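Local coordinates for histidine triad protein (Bacillus subtilis, PDB 1Y23) that probably binds nucleotides and may hydrolyse nucleoside phosphoramidates or related nucleotide conjugates as a histidine triad (HIT) protein, at residues E51-F56 and F99-H104. Numbering follows the deposited sequence.
With ZN (zinc ion), chain G.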
# COMPACT_ATOMS: atom_id res chain seq x y z
N GLU B 51 -6.57 2.06 14.10
CA GLU B 51 -6.92 3.29 13.39
C GLU B 51 -6.17 3.51 12.09
O GLU B 51 -6.77 3.85 11.07
CB GLU B 51 -6.66 4.53 14.25
CG GLU B 51 -7.69 4.89 15.29
CD GLU B 51 -7.48 6.30 15.84
OE1 GLU B 51 -8.13 6.65 16.85
OE2 GLU B 51 -6.67 7.06 15.27
N ASN B 52 -4.86 3.36 12.14
CA ASN B 52 -4.04 3.62 10.97
C ASN B 52 -2.81 2.74 10.92
O ASN B 52 -2.60 1.89 11.77
CB ASN B 52 -3.63 5.09 11.00
CG ASN B 52 -3.11 5.51 12.35
OD1 ASN B 52 -2.28 4.83 12.95
ND2 ASN B 52 -3.59 6.64 12.85
N VAL B 53 -1.97 2.98 9.92
CA VAL B 53 -0.78 2.17 9.75
C VAL B 53 0.22 2.32 10.90
O VAL B 53 1.01 1.42 11.16
CB VAL B 53 -0.09 2.47 8.39
CG1 VAL B 53 0.61 3.82 8.42
CG2 VAL B 53 0.87 1.37 8.04
N TYR B 54 0.16 3.45 11.62
CA TYR B 54 1.07 3.72 12.74
C TYR B 54 0.89 2.80 13.95
O TYR B 54 1.86 2.49 14.65
CB TYR B 54 0.89 5.17 13.23
CG TYR B 54 1.09 6.22 12.17
CD1 TYR B 54 0.05 7.08 11.81
CD2 TYR B 54 2.32 6.35 11.53
CE1 TYR B 54 0.23 8.05 10.82
CE2 TYR B 54 2.51 7.32 10.54
CZ TYR B 54 1.46 8.16 10.19
OH TYR B 54 1.63 9.10 9.20
N GLU B 55 -0.34 2.37 14.18
CA GLU B 55 -0.68 1.50 15.31
C GLU B 55 -0.34 0.02 15.11
O GLU B 55 -0.59 -0.81 15.99
CB GLU B 55 -2.17 1.62 15.65
CG GLU B 55 -2.64 3.04 15.92
CD GLU B 55 -4.07 3.09 16.46
OE1 GLU B 55 -4.95 2.42 15.88
OE2 GLU B 55 -4.31 3.81 17.46
N PHE B 56 0.24 -0.31 13.96
CA PHE B 56 0.63 -1.68 13.67
C PHE B 56 1.81 -2.10 14.52
O PHE B 56 2.77 -1.33 14.68
CB PHE B 56 1.02 -1.83 12.19
CG PHE B 56 -0.01 -2.53 11.35
CD1 PHE B 56 -0.70 -1.84 10.36
CD2 PHE B 56 -0.30 -3.87 11.56
CE1 PHE B 56 -1.68 -2.47 9.60
CE2 PHE B 56 -1.28 -4.52 10.81
CZ PHE B 56 -1.98 -3.82 9.83
N PHE B 99 -11.81 5.73 10.21
CA PHE B 99 -10.62 5.56 11.03
C PHE B 99 -10.33 4.13 11.52
O PHE B 99 -10.14 3.89 12.71
CB PHE B 99 -10.64 6.53 12.22
CG PHE B 99 -10.45 7.98 11.83
CD1 PHE B 99 -9.71 8.33 10.70
CD2 PHE B 99 -11.00 9.00 12.62
CE1 PHE B 99 -9.51 9.67 10.35
CE2 PHE B 99 -10.81 10.35 12.28
CZ PHE B 99 -10.06 10.68 11.14
N HIS B 100 -10.28 3.20 10.57
CA HIS B 100 -9.97 1.80 10.83
C HIS B 100 -9.07 1.44 9.66
O HIS B 100 -9.46 1.60 8.50
CB HIS B 100 -11.24 0.94 10.84
CG HIS B 100 -11.02 -0.49 11.25
ND1 HIS B 100 -11.98 -1.25 11.88
CD2 HIS B 100 -9.96 -1.32 11.08
CE1 HIS B 100 -11.53 -2.47 12.08
NE2 HIS B 100 -10.30 -2.54 11.60
N TYR B 101 -7.85 0.98 9.95
CA TYR B 101 -6.89 0.65 8.90
C TYR B 101 -7.48 -0.24 7.82
O TYR B 101 -8.12 -1.25 8.12
CB TYR B 101 -5.64 -0.04 9.49
CG TYR B 101 -4.59 -0.39 8.44
CD1 TYR B 101 -3.63 0.55 8.04
CD2 TYR B 101 -4.61 -1.63 7.80
CE1 TYR B 101 -2.72 0.26 7.02
CE2 TYR B 101 -3.70 -1.93 6.78
CZ TYR B 101 -2.76 -0.99 6.39
OH TYR B 101 -1.88 -1.27 5.37
N HIS B 102 -7.26 0.14 6.57
CA HIS B 102 -7.73 -0.64 5.44
C HIS B 102 -6.82 -0.43 4.24
O HIS B 102 -6.27 0.65 4.04
CB HIS B 102 -9.18 -0.29 5.07
CG HIS B 102 -9.45 1.17 4.90
ND1 HIS B 102 -9.49 2.04 5.97
CD2 HIS B 102 -9.73 1.91 3.81
CE1 HIS B 102 -9.78 3.25 5.54
NE2 HIS B 102 -9.94 3.20 4.22
N MET B 103 -6.66 -1.49 3.45
CA MET B 103 -5.83 -1.46 2.26
C MET B 103 -6.74 -1.64 1.06
O MET B 103 -7.59 -2.53 1.05
CB MET B 103 -4.81 -2.60 2.30
CG MET B 103 -3.93 -2.70 1.08
SD MET B 103 -2.46 -1.67 1.19
CE MET B 103 -1.23 -2.91 1.62
N HIS B 104 -6.59 -0.79 0.05
CA HIS B 104 -7.38 -0.91 -1.17
C HIS B 104 -6.59 -1.76 -2.16
O HIS B 104 -5.40 -1.53 -2.37
CB HIS B 104 -7.61 0.44 -1.86
CG HIS B 104 -8.49 1.38 -1.11
ND1 HIS B 104 -7.99 2.33 -0.24
CD2 HIS B 104 -9.83 1.56 -1.13
CE1 HIS B 104 -8.99 3.06 0.23
NE2 HIS B 104 -10.12 2.61 -0.29
ZN ZN G . -13.14 -0.32 13.39
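Phe-99 meets Glu-51 through its backbone. The CA of Glu-51 lies 3.3 Å from the O of Phe-99 in a CA-H...O contact, and Glu-51 CG also comes close to that oxygen. At His-100 the side chain turns from the loop to the zinc ion, which ND1 binds at 2.1 Å. Cys-7, Cys-10 and His-49 complete the site, and NE2 is hydrogen-bonded to Pro-46 O. Tyr-101 has the largest share of the contact. Its CG stands anti to the backbone N (chi1 -179°), which carries the ring out against the loop. Phe-56 CE1 sits over the centre of one face, 3.5 Å from Tyr-101 CE2. The planes stand at 85°, a T-shaped stack with the Phe-56 edge against the tyrosine face. Val-53 touches the CD1-CE1 side obliquely, with its CB 3.7 Å from Tyr-101 CE1. Phe-65 of the second subunit also packs on both aromatics, so the cluster borders the dimer interface. With an alanine here the ring face is gone, and the Phe-56 ring would probably be freer to turn, with a gap beside Val-53. His-102 turns back on its own segment: ND1 donates to His-100 O at 2.6 Å, with the oxygen near the ring plane. This bond should limit rotation of the imidazole. His-100, His-102 and His-104 form the His-x-His-x-His run of the HIT motif. No hydrogen bond joins the two segments; Asn-90 holds Val-53 N and Gln-96 holds Glu-51 O. The loop therefore meets the motif mainly by apolar and aromatic packing, while zinc and bonds to carbonyl oxygens hold the motif's imidazoles.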